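Local coordinates for periplasmic binding protein component of an ABC type zinc uptake transporter (Synechocystis sp., PDB 2OV3) that probably captures zinc ions in the periplasm and hands them to an ABC-type transporter for uptake into the cell, at residues A2-V7 against L23-V28; V56-G61 against P100-S105; Q151-L156 against Q250-A255; I180-E185 against Q192-L197. All blocks are in the same frame, centred on the assembly; numbering follows the deposited sequence.

Interaction 1 of 4, residues A2-V7 against L23-V28; sequences AMDITV and LVRVSV
Met3, Ile5 and Val7 meet Leu23, Arg25 and Ser27 along a parallel beta ladder of five backbone bonds. Met3, Ile5, Arg25 and Ser27 each use both N and O in the ladder. The shortest bond, Val7 N to Ser27 O, measures 2.6 Å and runs nearly straight out from the carbonyl, whereas Ile5 N reaches Arg25 O at 3.2 Å from well above the carbonyl plane. CA-H...O contacts such as Val26 CA to Ile5 O fill the gaps between bonds. On the face of the valines, Val7 CG2 touches Val26 CG1 at 3.8 Å and Val28 CG2 at 3.7 Å. Ile5 CG1 stands anti to the carbonyl carbon (chi1 -67°), which carries CD1 across to Val24 CG1. On the other face Asp4 and Arg25 lie alongside, pointing the same way; Asp4 OD1 rests on Arg25 CB at 3.4 Å, but it lies well out of the guanidinium plane, which is turned 79° from the carboxylate, so the charges are merely neighbours, not a salt bridge. The strands belong to a beta-alpha-beta unit: connecting helix 10-20 packs on Val7, Val26 and Val28, strand 24-28 is outermost in its sheet, and strand 54-57 flanks strand 3-7 on its other side.

Interaction 2 of 4, residues V56-G61 against P100-S105; sequences VLIGLG and PHIWLS. With ZN (zinc ion), chain B.
Ile58 and Leu60 pack on Pro100, Ile102 and Trp103, behind the turn that presents His101 to the zinc ion in the cleft between the two lobes of this solute-binding protein. His101 is the centre of an inverse gamma turn, closed by Ile102 N donating to Pro100 O at 2.7 Å. Beyond CB, the side chain of Ile58 forks. With CG1 beside the backbone N (chi1 -87°), CG2 is placed roughly anti to it and directed into the turn: it rests on Pro100 O at 3.4 Å, meets Ile102 CD1 at 3.6 Å and comes to the edge of the indole, near its plane, at Trp103 CE3. The other branch touches the same ring atom through CG1, at 4.2 Å, while CD1 lies farther from the indole. Ile58 and Ile102 run antiparallel alongside. Leu60, two residues on, sets its CB against Pro100 CB and presses its CD1 on Ile102 CG2 at 3.4 Å. Between Ile58 and Leu60, Gly59 adopts backbone angles at which a CB would jam against the preceding carbonyl oxygen. The indole is held from outside the contact, since Trp103 NE1 donates to Pro236 O, and one of its faces carries His101 CB. His101 CB points away from 56-61; Asp99 OD1 bonds His101 ND1 and so probably fixes the ring's rotation. His37 and His165 complete the protein ligands of the zinc ion, which His101 NE2 binds at 2.3 Å, with a water as further ligand at 2.2 Å, lying in the plane of the His101 ring.

Interaction 3 of 4, residues Q151-L156 against Q250-A255; sequences QILQPL and QKIANA
The side-chain amide of Gln250 turns its OE1 to Ile152, whose CG2 lies 3.7 Å from it, the two side chains crossing at about a right angle. Its NE2 donates to Asn254 OD1 at 2.9 Å; the acceptor is in the Gln250 amide plane, but the donor stands well above the carbonyl plane of Asn254. This bond probably limits rotation of the Gln250 amide. The bend at chi2 (47°) brings the amide back toward Ile152 although CB points away. Beside this amide the contact is apolar and centres on Ala253: Ile152 CG2 meets its CB at 3.6 Å, and Leu156 straddles the residue, CD1 and CD2 both near CA, with CD1 also on Ile252 CG2 at 3.9 Å. With an alanine in place of Leu156, Ala253 and Ile252 CG2 would probably lose part of their cover, opening a gap over Ala253 CA. A type I turn from Leu153 to Leu156 folds Leu156 back beside Leu153, on the side of helix 241-256. This is helix-end packing: the C-terminal part of long helix 128-153 and that turn fit against helix 241-256, as in the family whose lobes are bridged by one long helix.

Interaction 4 of 4, residues I180-E185 against Q192-L197; sequences IPIEVE and QELKQL
Leu194 and Leu197, which pack on Ile182 and its neighbours, ride on a first helical turn gripped at Gln192 O: this carbonyl accepts from Lys195 N at 2.6 Å and from Gln196 N at 3.2 Å. The turn opens helix 193-204, the helical arm of a beta-alpha-beta crossover that leads from edge strand 178-181 to strand 208-212, and the contact lays the strand's C-terminal end and the loop after it against that arm. Ile182 meets Leu194 through two atoms, CG2 and O: Ile182 CG2 lies over the fork of Leu194, 4.0 Å from Leu194 CD2, and Leu194 CD1 presses on Ile182 O at 3.4 Å. Ile182 CD1 points toward Leu197, but its exact position is doubtful. Leu197 CG is anti to the backbone N (chi1 174°), directing the methyls at the strand, where Leu197 CD1 touches Ile180 CG2 at 3.8 Å, the two side chains running past one another. Cutting Leu197 back to an alanine would remove the fork, and Ile180 CG2 would probably lose its partner, with a gap opening between strand 178-181 and the helix. Ile223 of helix 218-227 backs both leucines. On the side turned from the helix, Glu183 OE1 bonds His165 ND1, a second-shell link that probably helps to orient this zinc ligand. Farther along the loop, Glu193, extended beyond CG, reaches out to meet Val184, and Glu193 OE1 lies 3.9 Å from Val184 CG1.

How the interactions relate
From the N terminus, interaction 1 comes first, closing a short loop that is mostly helix 10-20. Interaction 2 follows in series and closes 38 residues; it touches interaction 1, because strand 54-57 lies beside strand 3-7, with a probable hydrogen bond from Val56 N to Thr6 O. Interaction 3 closes the longest loop, 93 residues that hold the second sheet, and interaction 4 is nested within it, closing only six residues between its segments. Interaction 1 belongs to the sheet of the first lobe and interaction 4 to that of the second, their centres 39 Å apart. Interaction 2 lies at the zinc site near the middle, and interaction 3 seats the long helix 128-153 on the second lobe.

Interaction 1 of 4, residues A2-V7 against L23-V28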
loop_
_atom_site.group_PDB
_atom_site.type_symbol
_atom_site.label_atom_id
_atom_site.label_comp_id
_atom_site.label_asym_id
_atom_site.label_seq_id
_atom_site.Cartn_x
_atom_site.Cartn_y
_atom_site.Cartn_z
ATOM N N ALA A 2 6.053 14.479 22.942
ATOM C CA ALA A 2 5.782 13.693 21.739
ATOM C C ALA A 2 6.379 14.329 20.483
ATOM O O ALA A 2 6.125 15.495 20.179
ATOM C CB ALA A 2 4.281 13.495 21.573
ATOM N N MET A 3 7.170 13.538 19.767
ATOM C CA MET A 3 7.848 13.951 18.542
ATOM C C MET A 3 6.845 14.024 17.381
ATOM O O MET A 3 6.074 13.086 17.173
ATOM C CB MET A 3 8.945 12.924 18.252
ATOM C CG MET A 3 10.034 13.359 17.314
ATOM S SD MET A 3 11.464 12.237 17.444
ATOM C CE MET A 3 12.542 13.221 18.482
ATOM N N ASP A 4 6.847 15.129 16.632
ATOM C CA ASP A 4 5.907 15.282 15.515
ATOM C C ASP A 4 6.439 14.743 14.195
ATOM O O ASP A 4 7.306 15.347 13.557
ATOM C CB ASP A 4 5.503 16.750 15.322
ATOM C CG ASP A 4 4.604 17.265 16.433
ATOM O OD1 ASP A 4 3.620 16.582 16.781
ATOM O OD2 ASP A 4 4.873 18.358 16.958
ATOM N N ILE A 5 5.912 13.604 13.776
ATOM C CA ILE A 5 6.341 13.015 12.520
ATOM C C ILE A 5 5.163 13.066 11.563
ATOM O O ILE A 5 4.018 12.909 11.965
ATOM C CB ILE A 5 6.803 11.556 12.723
ATOM C CG1 ILE A 5 8.086 11.530 13.564
ATOM C CG2 ILE A 5 7.042 10.884 11.374
ATOM C CD1 ILE A 5 7.871 11.828 15.024
ATOM N N THR A 6 5.429 13.317 10.297
ATOM C CA THR A 6 4.337 13.352 9.344
ATOM C C THR A 6 4.538 12.182 8.372
ATOM O O THR A 6 5.674 11.779 8.112
ATOM C CB THR A 6 4.308 14.720 8.594
ATOM O OG1 THR A 6 4.038 15.774 9.532
ATOM C CG2 THR A 6 3.228 14.728 7.527
ATOM N N VAL A 7 3.441 11.604 7.878
ATOM C CA VAL A 7 3.507 10.493 6.921
ATOM C C VAL A 7 2.600 10.778 5.733
ATOM O O VAL A 7 1.660 11.572 5.840
ATOM C CB VAL A 7 3.042 9.124 7.521
ATOM C CG1 VAL A 7 3.886 8.745 8.725
ATOM C CG2 VAL A 7 1.558 9.177 7.870
ATOM N N LEU A 23 5.260 8.206 21.986
ATOM C CA LEU A 23 6.456 9.036 21.789
ATOM C C LEU A 23 6.385 9.800 20.475
ATOM O O LEU A 23 7.252 10.621 20.166
ATOM C CB LEU A 23 7.719 8.178 21.793
ATOM C CG LEU A 23 7.981 7.336 23.042
ATOM C CD1 LEU A 23 9.328 6.641 22.887
ATOM C CD2 LEU A 23 7.976 8.230 24.281
ATOM N N VAL A 24 5.351 9.510 19.693
ATOM C CA VAL A 24 5.169 10.188 18.428
ATOM C C VAL A 24 3.743 10.656 18.282
ATOM O O VAL A 24 2.826 10.090 18.874
ATOM C CB VAL A 24 5.509 9.268 17.201
ATOM C CG1 VAL A 24 6.895 8.640 17.370
ATOM C CG2 VAL A 24 4.445 8.184 17.030
ATOM N N ARG A 25 3.584 11.714 17.496
ATOM C CA ARG A 25 2.285 12.295 17.178
ATOM C C ARG A 25 2.343 12.335 15.656
ATOM O O ARG A 25 2.996 13.203 15.069
ATOM C CB ARG A 25 2.156 13.714 17.748
ATOM C CG ARG A 25 0.767 14.314 17.556
ATOM C CD ARG A 25 0.578 15.606 18.352
ATOM N NE ARG A 25 0.938 15.425 19.760
ATOM C CZ ARG A 25 0.732 16.326 20.713
ATOM N NH1 ARG A 25 0.157 17.490 20.419
ATOM N NH2 ARG A 25 1.114 16.066 21.959
ATOM N N VAL A 26 1.681 11.365 15.033
ATOM C CA VAL A 26 1.671 11.227 13.579
ATOM C C VAL A 26 0.622 12.068 12.848
ATOM O O VAL A 26 -0.515 12.179 13.300
ATOM C CB VAL A 26 1.432 9.740 13.160
ATOM C CG1 VAL A 26 1.544 9.596 11.642
ATOM C CG2 VAL A 26 2.426 8.812 13.858
ATOM N N SER A 27 1.015 12.658 11.723
ATOM C CA SER A 27 0.084 13.408 10.892
ATOM C C SER A 27 0.139 12.745 9.505
ATOM O O SER A 27 1.211 12.340 9.034
ATOM C CB SER A 27 0.480 14.880 10.808
ATOM O OG SER A 27 0.202 15.557 12.025
ATOM N N VAL A 28 -1.027 12.613 8.872
ATOM C CA VAL A 28 -1.142 11.993 7.553
ATOM C C VAL A 28 -1.470 13.067 6.531
ATOM O O VAL A 28 -2.374 13.869 6.733
ATOM C CB VAL A 28 -2.265 10.919 7.523
ATOM C CG1 VAL A 28 -2.313 10.225 6.161
ATOM C CG2 VAL A 28 -2.019 9.886 8.605
#

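Interaction 2 of 4, residues V56-G61 against P100-S105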
loop_
_atom_site.group_PDB
_atom_site.type_symbol
_atom_site.label_atom_id
_atom_site.label_comp_id
_atom_site.label_asym_id
_atom_site.label_seq_id
_atom_site.Cartn_x
_atom_site.Cartn_y
_atom_site.Cartn_z
ATOM N N VAL A 56 8.071 10.665 6.897
ATOM C CA VAL A 56 8.326 9.322 6.403
ATOM C C VAL A 56 7.810 9.116 4.979
ATOM O O VAL A 56 6.604 8.939 4.751
ATOM C CB VAL A 56 7.673 8.236 7.294
ATOM C CG1 VAL A 56 8.159 6.859 6.858
ATOM C CG2 VAL A 56 8.003 8.479 8.765
ATOM N N LEU A 57 8.733 9.137 4.025
ATOM C CA LEU A 57 8.396 8.926 2.629
ATOM C C LEU A 57 8.210 7.433 2.403
ATOM O O LEU A 57 8.802 6.604 3.104
ATOM C CB LEU A 57 9.531 9.403 1.723
ATOM C CG LEU A 57 10.025 10.847 1.840
ATOM C CD1 LEU A 57 11.389 10.964 1.187
ATOM C CD2 LEU A 57 9.027 11.798 1.191
ATOM N N ILE A 58 7.362 7.100 1.437
ATOM C CA ILE A 58 7.128 5.714 1.052
ATOM C C ILE A 58 8.329 5.405 0.154
ATOM O O ILE A 58 8.863 4.297 0.152
ATOM C CB ILE A 58 5.809 5.557 0.231
ATOM C CG1 ILE A 58 4.618 5.361 1.173
ATOM C CG2 ILE A 58 5.904 4.368 -0.728
ATOM C CD1 ILE A 58 3.823 6.626 1.388
ATOM N N GLY A 59 8.761 6.425 -0.583
ATOM C CA GLY A 59 9.886 6.279 -1.484
ATOM C C GLY A 59 9.427 5.766 -2.834
ATOM O O GLY A 59 8.228 5.762 -3.117
ATOM N N LEU A 60 10.373 5.321 -3.662
ATOM C CA LEU A 60 10.055 4.796 -4.991
ATOM C C LEU A 60 9.228 5.774 -5.812
ATOM O O LEU A 60 8.353 5.376 -6.581
ATOM C CB LEU A 60 9.325 3.464 -4.848
ATOM C CG LEU A 60 10.218 2.395 -4.231
ATOM C CD1 LEU A 60 9.412 1.136 -3.915
ATOM C CD2 LEU A 60 11.339 2.069 -5.184
ATOM N N GLY A 61 9.510 7.062 -5.631
ATOM C CA GLY A 61 8.809 8.097 -6.364
ATOM C C GLY A 61 7.345 8.247 -6.016
ATOM O O GLY A 61 6.569 8.679 -6.850
ATOM N N PRO A 100 5.672 1.727 -6.361
ATOM C CA PRO A 100 5.734 2.223 -4.979
ATOM C C PRO A 100 4.901 1.524 -3.887
ATOM O O PRO A 100 5.182 1.698 -2.701
ATOM C CB PRO A 100 5.345 3.689 -5.141
ATOM C CG PRO A 100 4.275 3.610 -6.190
ATOM C CD PRO A 100 4.848 2.618 -7.204
ATOM N N HIS A 101 3.898 0.738 -4.283
ATOM C CA HIS A 101 3.016 0.042 -3.342
ATOM C C HIS A 101 3.667 -1.070 -2.507
ATOM O O HIS A 101 3.131 -2.179 -2.440
ATOM C CB HIS A 101 1.817 -0.562 -4.091
ATOM C CG HIS A 101 1.213 0.346 -5.118
ATOM N ND1 HIS A 101 1.656 0.391 -6.424
ATOM C CD2 HIS A 101 0.213 1.252 -5.030
ATOM C CE1 HIS A 101 0.954 1.289 -7.094
ATOM N NE2 HIS A 101 0.074 1.825 -6.270
ATOM N N ILE A 102 4.797 -0.798 -1.860
ATOM C CA ILE A 102 5.441 -1.832 -1.053
ATOM C C ILE A 102 4.828 -1.935 0.358
ATOM O O ILE A 102 5.072 -2.900 1.075
ATOM C CB ILE A 102 7.008 -1.601 -0.934
ATOM C CG1 ILE A 102 7.342 -0.439 0.012
ATOM C CG2 ILE A 102 7.610 -1.302 -2.297
ATOM C CD1 ILE A 102 6.913 0.897 -0.476
ATOM N N TRP A 103 4.010 -0.957 0.736
ATOM C CA TRP A 103 3.403 -0.958 2.055
ATOM C C TRP A 103 2.297 -2.010 2.231
ATOM O O TRP A 103 1.693 -2.126 3.300
ATOM C CB TRP A 103 2.877 0.454 2.397
ATOM C CG TRP A 103 1.606 0.841 1.693
ATOM C CD1 TRP A 103 0.341 0.501 2.063
ATOM C CD2 TRP A 103 1.483 1.594 0.481
ATOM N NE1 TRP A 103 -0.571 0.988 1.158
ATOM C CE2 TRP A 103 0.102 1.661 0.169
ATOM C CE3 TRP A 103 2.399 2.212 -0.383
ATOM C CZ2 TRP A 103 -0.385 2.329 -0.970
ATOM C CZ3 TRP A 103 1.922 2.874 -1.509
ATOM C CH2 TRP A 103 0.539 2.924 -1.795
ATOM N N LEU A 104 2.032 -2.786 1.190
ATOM C CA LEU A 104 1.010 -3.815 1.274
ATOM C C LEU A 104 1.661 -5.209 1.352
ATOM O O LEU A 104 0.984 -6.241 1.278
ATOM C CB LEU A 104 0.043 -3.684 0.080
ATOM C CG LEU A 104 -0.680 -2.298 0.095
ATOM C CD1 LEU A 104 -1.342 -2.006 -1.233
ATOM C CD2 LEU A 104 -1.725 -2.276 1.232
ATOM N N SER A 105 2.984 -5.232 1.497
ATOM C CA SER A 105 3.727 -6.487 1.651
ATOM C C SER A 105 4.169 -6.578 3.109
ATOM O O SER A 105 4.988 -5.773 3.567
ATOM C CB SER A 105 4.973 -6.520 0.750
ATOM O OG SER A 105 5.876 -7.540 1.160
HETATM ZN ZN ZN B . -1.668 3.356 -6.054
HETATM O O HOH W 1 -3.000 3.436 -4.242
#

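Interaction 3 of 4, residues Q151-L156 against Q250-A255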
loop_
_atom_site.group_PDB
_atom_site.type_symbol
_atom_site.label_atom_id
_atom_site.label_comp_id
_atom_site.label_asym_id
_atom_site.label_seq_id
_atom_site.Cartn_x
_atom_site.Cartn_y
_atom_site.Cartn_z
ATOM N N GLN A 151 -1.574 -19.227 4.645
ATOM C CA GLN A 151 -2.457 -20.378 4.745
ATOM C C GLN A 151 -3.814 -20.130 4.111
ATOM O O GLN A 151 -4.580 -21.063 3.885
ATOM C CB GLN A 151 -2.650 -20.770 6.210
ATOM C CG GLN A 151 -1.893 -22.023 6.621
ATOM C CD GLN A 151 -2.016 -22.297 8.107
ATOM O OE1 GLN A 151 -1.530 -21.518 8.937
ATOM N NE2 GLN A 151 -2.678 -23.397 8.455
ATOM N N ILE A 152 -4.117 -18.874 3.819
ATOM C CA ILE A 152 -5.404 -18.551 3.225
ATOM C C ILE A 152 -5.351 -18.584 1.709
ATOM O O ILE A 152 -6.310 -18.989 1.046
ATOM C CB ILE A 152 -5.863 -17.158 3.658
ATOM C CG1 ILE A 152 -5.808 -17.070 5.188
ATOM C CG2 ILE A 152 -7.274 -16.889 3.135
ATOM C CD1 ILE A 152 -5.965 -15.665 5.742
ATOM N N LEU A 153 -4.216 -18.172 1.167
ATOM C CA LEU A 153 -4.048 -18.118 -0.265
ATOM C C LEU A 153 -3.326 -19.309 -0.892
ATOM O O LEU A 153 -3.670 -19.722 -1.996
ATOM C CB LEU A 153 -3.330 -16.816 -0.619
ATOM C CG LEU A 153 -4.068 -15.450 -0.498
ATOM C CD1 LEU A 153 -5.417 -15.577 0.182
ATOM C CD2 LEU A 153 -3.166 -14.479 0.243
ATOM N N GLN A 154 -2.342 -19.871 -0.193
ATOM C CA GLN A 154 -1.558 -21.005 -0.704
ATOM C C GLN A 154 -2.318 -22.121 -1.408
ATOM O O GLN A 154 -1.924 -22.554 -2.483
ATOM C CB GLN A 154 -0.726 -21.621 0.429
ATOM C CG GLN A 154 0.047 -22.893 0.043
ATOM C CD GLN A 154 -0.814 -24.162 0.066
ATOM O OE1 GLN A 154 -1.416 -24.503 1.091
ATOM N NE2 GLN A 154 -0.869 -24.862 -1.060
ATOM N N PRO A 155 -3.410 -22.606 -0.801
ATOM C CA PRO A 155 -4.191 -23.688 -1.400
ATOM C C PRO A 155 -5.134 -23.300 -2.528
ATOM O O PRO A 155 -5.729 -24.175 -3.156
ATOM C CB PRO A 155 -4.944 -24.248 -0.204
ATOM C CG PRO A 155 -5.280 -22.998 0.550
ATOM C CD PRO A 155 -3.974 -22.218 0.508
ATOM N N LEU A 156 -5.268 -22.006 -2.795
ATOM C CA LEU A 156 -6.194 -21.552 -3.832
ATOM C C LEU A 156 -5.868 -22.028 -5.256
ATOM O O LEU A 156 -4.760 -21.829 -5.757
ATOM C CB LEU A 156 -6.302 -20.020 -3.811
ATOM C CG LEU A 156 -6.611 -19.317 -2.470
ATOM C CD1 LEU A 156 -6.637 -17.801 -2.697
ATOM C CD2 LEU A 156 -7.956 -19.786 -1.913
ATOM N N GLN A 250 -8.911 -12.930 2.521
ATOM C CA GLN A 250 -10.136 -13.716 2.647
ATOM C C GLN A 250 -11.079 -13.551 1.465
ATOM O O GLN A 250 -11.731 -14.515 1.041
ATOM C CB GLN A 250 -10.875 -13.368 3.948
ATOM C CG GLN A 250 -11.966 -14.371 4.289
ATOM C CD GLN A 250 -11.469 -15.809 4.158
ATOM O OE1 GLN A 250 -10.467 -16.202 4.773
ATOM N NE2 GLN A 250 -12.161 -16.597 3.340
ATOM N N LYS A 251 -11.172 -12.329 0.943
ATOM C CA LYS A 251 -12.034 -12.077 -0.213
ATOM C C LYS A 251 -11.411 -12.808 -1.407
ATOM O O LYS A 251 -12.105 -13.520 -2.129
ATOM C CB LYS A 251 -12.137 -10.571 -0.489
ATOM C CG LYS A 251 -12.786 -9.788 0.625
ATOM C CD LYS A 251 -13.288 -8.429 0.149
ATOM C CE LYS A 251 -14.131 -7.752 1.233
ATOM N NZ LYS A 251 -14.595 -6.385 0.826
ATOM N N ILE A 252 -10.102 -12.630 -1.596
ATOM C CA ILE A 252 -9.401 -13.300 -2.680
ATOM C C ILE A 252 -9.772 -14.781 -2.579
ATOM O O ILE A 252 -10.327 -15.352 -3.510
ATOM C CB ILE A 252 -7.849 -13.185 -2.562
ATOM C CG1 ILE A 252 -7.386 -11.725 -2.710
ATOM C CG2 ILE A 252 -7.180 -14.085 -3.606
ATOM C CD1 ILE A 252 -7.853 -11.035 -3.977
ATOM N N ALA A 253 -9.492 -15.383 -1.428
ATOM C CA ALA A 253 -9.775 -16.795 -1.200
ATOM C C ALA A 253 -11.205 -17.211 -1.507
ATOM O O ALA A 253 -11.429 -18.267 -2.094
ATOM C CB ALA A 253 -9.417 -17.179 0.234
ATOM N N ASN A 254 -12.178 -16.399 -1.118
ATOM C CA ASN A 254 -13.563 -16.756 -1.399
ATOM C C ASN A 254 -13.808 -16.799 -2.896
ATOM O O ASN A 254 -14.596 -17.602 -3.390
ATOM C CB ASN A 254 -14.532 -15.755 -0.765
ATOM C CG ASN A 254 -14.531 -15.829 0.738
ATOM O OD1 ASN A 254 -14.264 -16.885 1.317
ATOM N ND2 ASN A 254 -14.837 -14.716 1.387
ATOM N N ALA A 255 -13.105 -15.932 -3.613
ATOM C CA ALA A 255 -13.246 -15.837 -5.054
ATOM C C ALA A 255 -12.384 -16.827 -5.847
ATOM O O ALA A 255 -12.791 -17.274 -6.921
ATOM C CB ALA A 255 -12.939 -14.415 -5.494
#

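Interaction 4 of 4, residues I180-E185 against Q192-L197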
loop_
_atom_site.group_PDB
_atom_site.type_symbol
_atom_site.label_atom_id
_atom_site.label_comp_id
_atom_site.label_asym_id
_atom_site.label_seq_id
_atom_site.Cartn_x
_atom_site.Cartn_y
_atom_site.Cartn_z
ATOM N N ILE A 180 -4.513 -8.664 -12.155
ATOM C CA ILE A 180 -4.792 -8.256 -13.538
ATOM C C ILE A 180 -5.455 -6.879 -13.465
ATOM O O ILE A 180 -6.665 -6.787 -13.255
ATOM C CB ILE A 180 -5.813 -9.169 -14.246
ATOM C CG1 ILE A 180 -5.470 -10.656 -14.042
ATOM C CG2 ILE A 180 -5.906 -8.770 -15.706
ATOM C CD1 ILE A 180 -4.060 -11.042 -14.402
ATOM N N PRO A 181 -4.678 -5.800 -13.653
ATOM C CA PRO A 181 -5.198 -4.430 -13.598
ATOM C C PRO A 181 -6.111 -3.966 -14.725
ATOM O O PRO A 181 -5.869 -4.249 -15.897
ATOM C CB PRO A 181 -3.928 -3.591 -13.503
ATOM C CG PRO A 181 -2.949 -4.391 -14.296
ATOM C CD PRO A 181 -3.213 -5.792 -13.818
ATOM N N ILE A 182 -7.164 -3.246 -14.352
ATOM C CA ILE A 182 -8.111 -2.700 -15.319
ATOM C C ILE A 182 -7.547 -1.356 -15.793
ATOM O O ILE A 182 -7.690 -0.986 -16.958
ATOM C CB ILE A 182 -9.505 -2.435 -14.681
ATOM C CG1 ILE A 182 -10.106 -3.741 -14.127
ATOM C CG2 ILE A 182 -10.427 -1.777 -15.698
ATOM C CD1 ILE A 182 -10.418 -4.790 -15.160
ATOM N N GLU A 183 -6.912 -0.633 -14.874
ATOM C CA GLU A 183 -6.326 0.672 -15.164
ATOM C C GLU A 183 -4.847 0.553 -15.529
ATOM O O GLU A 183 -4.155 -0.351 -15.063
ATOM C CB GLU A 183 -6.470 1.582 -13.938
ATOM C CG GLU A 183 -5.908 2.990 -14.108
ATOM C CD GLU A 183 -5.719 3.699 -12.774
ATOM O OE1 GLU A 183 -6.599 3.557 -11.897
ATOM O OE2 GLU A 183 -4.701 4.404 -12.608
ATOM N N VAL A 184 -4.368 1.470 -16.363
ATOM C CA VAL A 184 -2.967 1.488 -16.770
ATOM C C VAL A 184 -2.458 2.931 -16.780
ATOM O O VAL A 184 -3.243 3.874 -16.887
ATOM C CB VAL A 184 -2.773 0.875 -18.186
ATOM C CG1 VAL A 184 -3.290 -0.548 -18.214
ATOM C CG2 VAL A 184 -3.480 1.727 -19.230
ATOM N N GLU A 185 -1.144 3.102 -16.665
ATOM C CA GLU A 185 -0.555 4.437 -16.666
ATOM C C GLU A 185 0.660 4.537 -17.580
ATOM O O GLU A 185 1.768 4.829 -17.126
ATOM C CB GLU A 185 -0.154 4.839 -15.242
ATOM C CG GLU A 185 -1.327 5.041 -14.286
ATOM C CD GLU A 185 -2.246 6.174 -14.716
ATOM O OE1 GLU A 185 -1.753 7.315 -14.872
ATOM O OE2 GLU A 185 -3.459 5.920 -14.890
ATOM N N GLN A 192 -9.330 -1.717 -26.906
ATOM C CA GLN A 192 -9.983 -3.015 -26.712
ATOM C C GLN A 192 -9.275 -3.902 -25.684
ATOM O O GLN A 192 -9.710 -5.022 -25.421
ATOM C CB GLN A 192 -10.083 -3.787 -28.045
ATOM C CG GLN A 192 -11.311 -3.443 -28.898
ATOM C CD GLN A 192 -11.530 -4.397 -30.080
ATOM O OE1 GLN A 192 -11.483 -5.620 -29.930
ATOM N NE2 GLN A 192 -11.792 -3.833 -31.258
ATOM N N GLU A 193 -8.189 -3.402 -25.102
ATOM C CA GLU A 193 -7.423 -4.166 -24.118
ATOM C C GLU A 193 -8.316 -4.715 -23.010
ATOM O O GLU A 193 -8.088 -5.811 -22.503
ATOM C CB GLU A 193 -6.340 -3.283 -23.504
ATOM C CG GLU A 193 -6.887 -2.163 -22.634
ATOM C CD GLU A 193 -5.797 -1.267 -22.103
ATOM O OE1 GLU A 193 -4.800 -1.796 -21.568
ATOM O OE2 GLU A 193 -5.941 -0.030 -22.218
ATOM N N LEU A 194 -9.326 -3.936 -22.631
ATOM C CA LEU A 194 -10.257 -4.350 -21.595
ATOM C C LEU A 194 -11.149 -5.479 -22.102
ATOM O O LEU A 194 -11.813 -6.162 -21.321
ATOM C CB LEU A 194 -11.118 -3.167 -21.135
ATOM C CG LEU A 194 -10.871 -2.689 -19.698
ATOM C CD1 LEU A 194 -9.378 -2.559 -19.448
ATOM C CD2 LEU A 194 -11.587 -1.366 -19.458
ATOM N N LYS A 195 -11.168 -5.675 -23.414
ATOM C CA LYS A 195 -11.973 -6.743 -23.986
ATOM C C LYS A 195 -11.193 -8.053 -23.850
ATOM O O LYS A 195 -11.756 -9.102 -23.539
ATOM C CB LYS A 195 -12.283 -6.465 -25.463
ATOM C CG LYS A 195 -13.124 -7.550 -26.130
ATOM C CD LYS A 195 -14.508 -7.654 -25.494
ATOM C CE LYS A 195 -15.255 -8.873 -26.009
ATOM N NZ LYS A 195 -15.168 -9.000 -27.496
ATOM N N GLN A 196 -9.891 -7.981 -24.092
ATOM C CA GLN A 196 -9.035 -9.146 -23.963
ATOM C C GLN A 196 -9.063 -9.605 -22.505
ATOM O O GLN A 196 -9.011 -10.800 -22.221
ATOM C CB GLN A 196 -7.603 -8.798 -24.357
ATOM C CG GLN A 196 -6.580 -9.809 -23.892
ATOM C CD GLN A 196 -6.525 -11.032 -24.780
ATOM O OE1 GLN A 196 -5.863 -11.021 -25.823
ATOM N NE2 GLN A 196 -7.231 -12.096 -24.380
ATOM N N LEU A 197 -9.137 -8.646 -21.587
ATOM C CA LEU A 197 -9.184 -8.964 -20.174
ATOM C C LEU A 197 -10.470 -9.731 -19.871
ATOM O O LEU A 197 -10.446 -10.751 -19.179
ATOM C CB LEU A 197 -9.100 -7.677 -19.338
ATOM C CG LEU A 197 -9.266 -7.762 -17.809
ATOM C CD1 LEU A 197 -8.618 -6.547 -17.124
ATOM C CD2 LEU A 197 -10.740 -7.830 -17.479
#